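Major capsid protein (Human herpesvirus 1, PDB 1NO7) forms the main building block of the herpes simplex virus capsid shell, here represented by its large protease-resistant upper domain. Local coordinates at residues H94-F99 against A123-V128; N129-L134 against Q554-H559; L459-P464 against N475-D480. One frame throughout, in Å; residues are numbered along the deposited sequence.

Interaction 1. Residues H94-F99 against A123-V128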
# COMPACT_ATOMS: atom_id res chain seq x y z
N HIS A 94 6.77 -7.40 29.93
CA HIS A 94 5.76 -8.41 29.64
C HIS A 94 5.58 -8.68 28.16
O HIS A 94 5.64 -7.75 27.33
CB HIS A 94 4.43 -7.98 30.23
CG HIS A 94 3.39 -9.05 30.21
ND1 HIS A 94 3.51 -10.21 30.95
CD2 HIS A 94 2.20 -9.14 29.57
CE1 HIS A 94 2.44 -10.96 30.77
NE2 HIS A 94 1.63 -10.34 29.93
N PRO A 95 5.33 -9.94 27.79
CA PRO A 95 5.13 -10.38 26.40
C PRO A 95 3.97 -9.67 25.69
O PRO A 95 4.16 -8.99 24.69
CB PRO A 95 4.89 -11.88 26.54
CG PRO A 95 5.59 -12.23 27.82
CD PRO A 95 5.20 -11.08 28.71
N ALA A 96 2.76 -9.81 26.23
CA ALA A 96 1.61 -9.19 25.61
C ALA A 96 1.69 -7.66 25.56
O ALA A 96 0.72 -7.02 25.17
CB ALA A 96 0.34 -9.61 26.32
N PHE A 97 2.81 -7.06 25.94
CA PHE A 97 2.87 -5.61 25.88
C PHE A 97 4.19 -5.03 25.46
O PHE A 97 5.19 -5.73 25.34
CB PHE A 97 2.50 -5.00 27.24
CG PHE A 97 1.08 -5.21 27.63
CD1 PHE A 97 0.61 -6.49 27.93
CD2 PHE A 97 0.19 -4.15 27.64
CE1 PHE A 97 -0.74 -6.70 28.25
CE2 PHE A 97 -1.18 -4.34 27.97
CZ PHE A 97 -1.64 -5.63 28.27
N ASP A 98 4.18 -3.72 25.21
CA ASP A 98 5.39 -2.99 24.83
C ASP A 98 5.49 -1.82 25.81
O ASP A 98 4.56 -1.00 25.91
CB ASP A 98 5.29 -2.48 23.39
CG ASP A 98 6.12 -3.30 22.41
OD1 ASP A 98 7.31 -3.56 22.72
OD2 ASP A 98 5.60 -3.67 21.33
N PHE A 99 6.59 -1.76 26.54
CA PHE A 99 6.81 -0.69 27.52
C PHE A 99 7.88 0.23 26.99
O PHE A 99 8.98 -0.22 26.67
CB PHE A 99 7.24 -1.28 28.87
CG PHE A 99 6.28 -2.31 29.40
CD1 PHE A 99 6.28 -3.61 28.89
CD2 PHE A 99 5.30 -1.94 30.33
CE1 PHE A 99 5.31 -4.53 29.29
CE2 PHE A 99 4.33 -2.85 30.74
CZ PHE A 99 4.32 -4.15 30.22
N ALA A 123 2.89 1.99 28.21
CA ALA A 123 2.93 0.65 27.68
C ALA A 123 1.76 0.46 26.73
O ALA A 123 0.62 0.89 27.00
CB ALA A 123 2.86 -0.35 28.80
N THR A 124 2.05 -0.20 25.61
CA THR A 124 1.06 -0.45 24.58
C THR A 124 0.90 -1.96 24.39
O THR A 124 1.84 -2.73 24.59
CB THR A 124 1.49 0.18 23.25
OG1 THR A 124 0.53 -0.12 22.24
CG2 THR A 124 2.83 -0.38 22.81
N TRP A 125 -0.30 -2.37 24.00
CA TRP A 125 -0.61 -3.79 23.81
C TRP A 125 -0.18 -4.42 22.48
O TRP A 125 -0.93 -4.33 21.51
CB TRP A 125 -2.11 -4.02 23.99
CG TRP A 125 -2.48 -5.44 23.75
CD1 TRP A 125 -1.87 -6.52 24.32
CD2 TRP A 125 -3.48 -5.95 22.87
NE1 TRP A 125 -2.43 -7.68 23.84
CE2 TRP A 125 -3.42 -7.37 22.95
CE3 TRP A 125 -4.42 -5.37 22.02
CZ2 TRP A 125 -4.27 -8.21 22.21
CZ3 TRP A 125 -5.27 -6.20 21.28
CH2 TRP A 125 -5.18 -7.61 21.38
N ARG A 126 0.98 -5.07 22.42
CA ARG A 126 1.39 -5.74 21.17
C ARG A 126 0.15 -6.49 20.74
O ARG A 126 -0.39 -7.28 21.51
CB ARG A 126 2.50 -6.74 21.44
CG ARG A 126 3.81 -6.11 21.80
CD ARG A 126 4.74 -7.10 22.44
NE ARG A 126 6.03 -6.49 22.71
CZ ARG A 126 6.95 -7.02 23.52
NH1 ARG A 126 6.71 -8.16 24.14
NH2 ARG A 126 8.11 -6.39 23.70
N VAL A 127 -0.31 -6.26 19.52
CA VAL A 127 -1.56 -6.90 19.12
C VAL A 127 -1.41 -8.28 18.51
O VAL A 127 -2.00 -9.25 19.01
CB VAL A 127 -2.34 -6.03 18.13
CG1 VAL A 127 -3.59 -6.76 17.67
CG2 VAL A 127 -2.71 -4.71 18.77
N VAL A 128 -0.69 -8.37 17.41
CA VAL A 128 -0.52 -9.68 16.81
C VAL A 128 0.64 -10.30 17.52
O VAL A 128 1.47 -9.60 18.10
CB VAL A 128 -0.16 -9.59 15.33
CG1 VAL A 128 -1.42 -9.50 14.50
CG2 VAL A 128 0.76 -8.38 15.11
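Arg126 NH2 is gripped by two carboxylates: across the contact it donates to Asp98 OD1 at 3.1 Å, and Glu92, just ahead of residues 94-99, forms a second salt bridge with the same nitrogen. The hold on Asp98 is side-on, since Arg126 NE donates to Asp98 OD2 at 3.2 Å and each carboxylate oxygen therefore has a nitrogen of its own. The pairing nevertheless departs from the familiar coplanar fork. The guanidinium stands at 88° to the carboxylate, and both nitrogens come to the oxygens from above the carboxylate plane, so the bond probably owes more to charge than to direction. NH1 also reaches the backbone, donating to Pro95 O at 2.7 Å; that carbonyl lies in the type I beta turn running from His94 to Phe97. With CG anti to its own carbonyl carbon (chi1 -70°) and the chain extended from CG to NE, Arg126 passes across Asp98 at about a right angle and reaches the turn.

These charges sit at one end of a two-stranded antiparallel sheet, strands 98-100 and 122-124. Asp98 and Thr124 form its hydrogen-bonded pair, with Asp98 N to Thr124 O at 2.6 Å and Thr124 N to Asp98 O at 2.7 Å. Their side chains share a face of the sheet, where Thr124 OG1 finds its partner in Arg553. Phe99 and Ala123, the neighbouring non-hydrogen-bonded pair, use the other face, and Ala123 CB packs against the CD2 side of the phenyl ring. Beyond the strand ends Trp125 turns the edge of its five-membered ring toward the face of Phe97, an edge-to-face pair with centroids 5.2 Å apart and planes inclined at 54°.

Interaction 2. Residues N129-L134 against Q554-H559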
# COMPACT_ATOMS: atom_id res chain seq x y z
N ASN A 129 0.71 -11.63 17.47
CA ASN A 129 1.80 -12.33 18.10
C ASN A 129 3.06 -11.95 17.33
O ASN A 129 4.17 -12.00 17.86
CB ASN A 129 1.57 -13.83 18.02
CG ASN A 129 1.88 -14.38 16.65
OD1 ASN A 129 3.04 -14.40 16.21
ND2 ASN A 129 0.83 -14.82 15.95
N GLY A 130 2.89 -11.56 16.08
CA GLY A 130 4.05 -11.19 15.28
C GLY A 130 4.86 -10.05 15.87
O GLY A 130 6.04 -9.85 15.51
N ASN A 131 4.25 -9.31 16.79
CA ASN A 131 4.93 -8.19 17.40
C ASN A 131 5.93 -8.48 18.52
O ASN A 131 6.61 -7.55 18.99
CB ASN A 131 3.90 -7.18 17.87
CG ASN A 131 3.37 -6.38 16.73
OD1 ASN A 131 2.25 -5.86 16.78
ND2 ASN A 131 4.18 -6.25 15.68
N LEU A 132 6.03 -9.73 18.96
CA LEU A 132 6.99 -10.07 20.02
C LEU A 132 8.37 -9.88 19.43
O LEU A 132 8.68 -10.45 18.39
CB LEU A 132 6.83 -11.52 20.49
CG LEU A 132 5.56 -11.82 21.30
CD1 LEU A 132 5.47 -13.30 21.54
CD2 LEU A 132 5.56 -11.05 22.61
N PRO A 133 9.22 -9.07 20.09
CA PRO A 133 10.58 -8.83 19.58
C PRO A 133 11.26 -10.10 19.10
O PRO A 133 10.97 -11.21 19.58
CB PRO A 133 11.30 -8.17 20.76
CG PRO A 133 10.51 -8.64 21.96
CD PRO A 133 9.09 -8.58 21.47
N LEU A 134 12.15 -9.94 18.13
CA LEU A 134 12.85 -11.08 17.56
C LEU A 134 13.69 -11.80 18.58
O LEU A 134 14.14 -12.93 18.35
CB LEU A 134 13.70 -10.64 16.38
CG LEU A 134 12.91 -10.64 15.07
CD1 LEU A 134 13.73 -10.04 13.95
CD2 LEU A 134 12.51 -12.09 14.73
N GLN A 554 7.83 -2.87 14.46
CA GLN A 554 9.16 -3.22 13.97
C GLN A 554 9.52 -4.70 13.89
O GLN A 554 9.96 -5.16 12.83
CB GLN A 554 10.23 -2.49 14.78
CG GLN A 554 11.56 -2.35 14.05
CD GLN A 554 11.44 -1.56 12.76
OE1 GLN A 554 10.82 -0.48 12.74
NE2 GLN A 554 12.04 -2.06 11.68
N PRO A 555 9.34 -5.47 14.99
CA PRO A 555 9.69 -6.90 14.91
C PRO A 555 9.33 -7.46 13.53
O PRO A 555 10.20 -7.97 12.81
CB PRO A 555 8.87 -7.51 16.03
CG PRO A 555 8.90 -6.43 17.08
CD PRO A 555 8.65 -5.17 16.26
N VAL A 556 8.06 -7.34 13.14
CA VAL A 556 7.61 -7.84 11.84
C VAL A 556 8.48 -7.31 10.72
O VAL A 556 9.06 -8.08 9.94
CB VAL A 556 6.16 -7.43 11.54
CG1 VAL A 556 5.77 -7.92 10.15
CG2 VAL A 556 5.23 -8.03 12.59
N VAL A 557 8.55 -5.99 10.61
CA VAL A 557 9.40 -5.37 9.59
C VAL A 557 10.73 -6.09 9.64
O VAL A 557 11.12 -6.80 8.72
CB VAL A 557 9.70 -3.90 9.90
CG1 VAL A 557 10.61 -3.33 8.81
CG2 VAL A 557 8.41 -3.10 10.07
N GLN A 558 11.42 -5.88 10.76
CA GLN A 558 12.72 -6.48 10.99
C GLN A 558 12.72 -7.91 10.48
O GLN A 558 13.68 -8.36 9.83
CB GLN A 558 13.06 -6.43 12.48
CG GLN A 558 14.50 -6.79 12.77
CD GLN A 558 15.43 -6.21 11.73
OE1 GLN A 558 15.46 -5.00 11.50
NE2 GLN A 558 16.21 -7.08 11.07
N HIS A 559 11.63 -8.62 10.76
CA HIS A 559 11.53 -10.00 10.33
C HIS A 559 11.83 -10.05 8.84
O HIS A 559 12.89 -10.53 8.43
CB HIS A 559 10.14 -10.55 10.61
CG HIS A 559 9.90 -11.91 10.02
ND1 HIS A 559 8.71 -12.59 10.17
CD2 HIS A 559 10.70 -12.70 9.27
CE1 HIS A 559 8.79 -13.74 9.53
NE2 HIS A 559 9.99 -13.84 8.97
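Pro555 points its ring at residues 129-134, and the contact is a helix packed against a 3-10 turn: helix 554-562 supplies one side, while the turn 129-131 and the loop that follows it supply the other. Followed outward, the proline meets mostly backbone. Its CB faces a pair of carbonyl oxygens, Gly130 O and Asn131 O, each 3.7 Å from it. One atom further, CG comes against Asn131 O at 3.2 Å and also touches Pro133 CA at 3.9 Å. The ring then folds back through CD, which stays at the margin of Asn131 O. The apolar ring is thus set against main-chain atoms of the turn, mostly its carbonyl oxygens.

Within the turn Leu132 N donates to Asn129 O, and Gly130 is further held by backbone bonding to Gly577 and by Arg142 of helix 139-150, which bonds to its O. Val556 adds a second methyl-to-carbonyl contact beside the proline. Its CG1 is anti to the backbone N (chi1 177°), which puts CG2 beside that nitrogen and 3.5 Å from Gly130 O. On the helix side, Pro555 O receives the N-H of His559, whose ring nitrogen NE2 is taken by Asp143. Helix 567-577 packs on this helix as well, Leu574 against Val556 and Leu570 against His559.

At the far end of the loop Leu134 reaches over to Gln558, the two side chains meeting at about a right angle. Gln558 is poorly ordered, with NE2 bonded to Glu562 in the model; the touching is done by its aliphatic part: Leu134 CD1 lies 3.5 Å from Gln558 CG and 4.0 Å from Gln558 CB.

Interaction 3. Residues L459-P464 against N475-D480; sequences LCSAAP and NMRIFD
Arg477 meets Ser461 end-on, with both terminal nitrogens directed at one hydroxyl: NH1 to Ser461 OG is 2.9 Å and NH2 to the same OG is 3.3 Å. The oxygen lies in the guanidinium plane, and the flat group itself is laid over the neighbouring backbone, one face covering Ala462 CA and Ala463 N. A bend at chi3 (81°) brings the guanidinium back over residues 462-463, while Ser461 OG sits between its backbone N and carbonyl carbon (chi1 66°), directed to the arginine. Asp303 forms a salt bridge with NH2, a second partner that probably helps hold the group. Phe479 CE1 also lies at the guanidinium edge, on the sheet face that its residue shares with Ser461.

On the reverse face are Cys460, Ala462, Ile478 and Asp480, where Ile478 CD1 and Pro464 CG touch at 4.1 Å. Between the faces runs an antiparallel ladder: Cys460 with Asp480 and Ala462 with Ile478 are hydrogen-bonded pairs, the shortest link being Ile478 N to Ala462 O at 2.8 Å. Asp480 directs its carboxylate elsewhere, OD1 taking Ser551 N.

The two strands form a beta hairpin with a long connection. Strand 457-462 is the middle of three, flanked by 307-308 and 478-483, and Arg295 of helix 290-296 adds a weak hydrogen bond to Ser461 O.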
# COMPACT_ATOMS: atom_id res chain seq x y z
N LEU A 459 -5.18 9.00 8.90
CA LEU A 459 -4.75 8.54 10.23
C LEU A 459 -5.98 8.06 10.98
O LEU A 459 -6.83 8.86 11.39
CB LEU A 459 -4.10 9.68 11.03
CG LEU A 459 -3.74 9.27 12.47
CD1 LEU A 459 -2.64 8.20 12.42
CD2 LEU A 459 -3.27 10.48 13.29
N CYS A 460 -6.10 6.75 11.15
CA CYS A 460 -7.26 6.20 11.87
C CYS A 460 -6.82 5.60 13.21
O CYS A 460 -5.62 5.51 13.49
CB CYS A 460 -7.96 5.17 10.99
SG CYS A 460 -6.82 4.10 10.07
N SER A 461 -7.78 5.20 14.05
CA SER A 461 -7.43 4.63 15.35
C SER A 461 -8.59 4.07 16.16
O SER A 461 -9.75 4.24 15.81
CB SER A 461 -6.74 5.67 16.21
OG SER A 461 -7.63 6.73 16.52
N ALA A 462 -8.25 3.44 17.29
CA ALA A 462 -9.24 2.85 18.19
C ALA A 462 -8.61 2.07 19.35
O ALA A 462 -7.40 1.76 19.35
CB ALA A 462 -10.18 1.93 17.41
N ALA A 463 -9.43 1.78 20.35
CA ALA A 463 -9.00 1.01 21.51
C ALA A 463 -9.18 -0.45 21.08
O ALA A 463 -10.00 -0.75 20.21
CB ALA A 463 -9.87 1.32 22.71
N PRO A 464 -8.41 -1.36 21.68
CA PRO A 464 -8.42 -2.81 21.42
C PRO A 464 -9.80 -3.51 21.45
O PRO A 464 -10.74 -3.01 22.05
CB PRO A 464 -7.47 -3.34 22.48
CG PRO A 464 -6.48 -2.19 22.63
CD PRO A 464 -7.40 -1.01 22.69
N ASN A 475 -7.00 3.22 28.30
CA ASN A 475 -6.21 4.20 27.55
C ASN A 475 -5.41 4.14 26.32
O ASN A 475 -5.89 4.50 25.26
CB ASN A 475 -5.42 4.86 28.58
CG ASN A 475 -6.34 5.03 29.74
OD1 ASN A 475 -7.25 4.23 29.97
ND2 ASN A 475 -6.14 6.09 30.50
N MET A 476 -4.17 3.76 26.36
CA MET A 476 -3.42 3.90 25.08
C MET A 476 -4.09 3.29 23.84
O MET A 476 -4.30 2.08 23.84
CB MET A 476 -2.08 3.21 25.26
CG MET A 476 -0.88 4.12 25.17
SD MET A 476 -1.05 5.56 26.26
CE MET A 476 -1.52 6.81 25.06
N ARG A 477 -4.44 4.08 22.74
CA ARG A 477 -5.17 3.52 21.61
C ARG A 477 -4.22 3.21 20.47
O ARG A 477 -3.13 3.78 20.37
CB ARG A 477 -6.27 4.49 21.16
CG ARG A 477 -7.44 4.55 22.14
CD ARG A 477 -8.22 5.87 22.11
NE ARG A 477 -9.20 5.94 21.03
CZ ARG A 477 -8.90 6.18 19.75
NH1 ARG A 477 -7.64 6.37 19.38
NH2 ARG A 477 -9.87 6.23 18.85
N ILE A 478 -4.65 2.29 19.62
CA ILE A 478 -3.86 1.87 18.48
C ILE A 478 -3.95 2.84 17.31
O ILE A 478 -5.04 3.29 16.95
CB ILE A 478 -4.34 0.51 17.99
CG1 ILE A 478 -4.31 -0.48 19.16
CG2 ILE A 478 -3.46 0.02 16.85
CD1 ILE A 478 -4.98 -1.80 18.86
N PHE A 479 -2.80 3.18 16.73
CA PHE A 479 -2.79 4.10 15.60
C PHE A 479 -2.27 3.45 14.34
O PHE A 479 -1.28 2.71 14.36
CB PHE A 479 -1.96 5.34 15.88
CG PHE A 479 -2.57 6.25 16.88
CD1 PHE A 479 -3.94 6.40 16.94
CD2 PHE A 479 -1.78 6.97 17.76
CE1 PHE A 479 -4.53 7.26 17.85
CE2 PHE A 479 -2.35 7.84 18.68
CZ PHE A 479 -3.73 7.99 18.73
N ASP A 480 -2.94 3.76 13.23
CA ASP A 480 -2.57 3.22 11.94
C ASP A 480 -2.74 4.26 10.83
O ASP A 480 -3.74 4.99 10.79
CB ASP A 480 -3.41 1.97 11.64
CG ASP A 480 -3.26 0.90 12.71
OD1 ASP A 480 -2.13 0.36 12.86
OD2 ASP A 480 -4.26 0.60 13.39

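In the fold
Interactions 1 and 3 both pair antiparallel strands, but in different settings. Interaction 1 closes a small two-stranded sheet at the surface and adds a charged Arg126-Asp98 pair to a single hydrogen-bonded backbone pair; interaction 3 joins two strands of a three-stranded sheet, is partly buried, and has two such backbone pairs with one arginine-hydroxyl clasp. Interaction 2, also partly buried, docks a helix on a loop by van der Waals contact, largely carbon against backbone carbonyl. Residues 123-134 run straight from interaction 1 into interaction 2, where Leu132 and Pro133 pack on Arg126. Interaction 1 also touches interaction 3, through Trp125 on Pro464 and Val127 on Ile478, whereas interactions 2 and 3 stay about 8 Å apart at their nearest atoms.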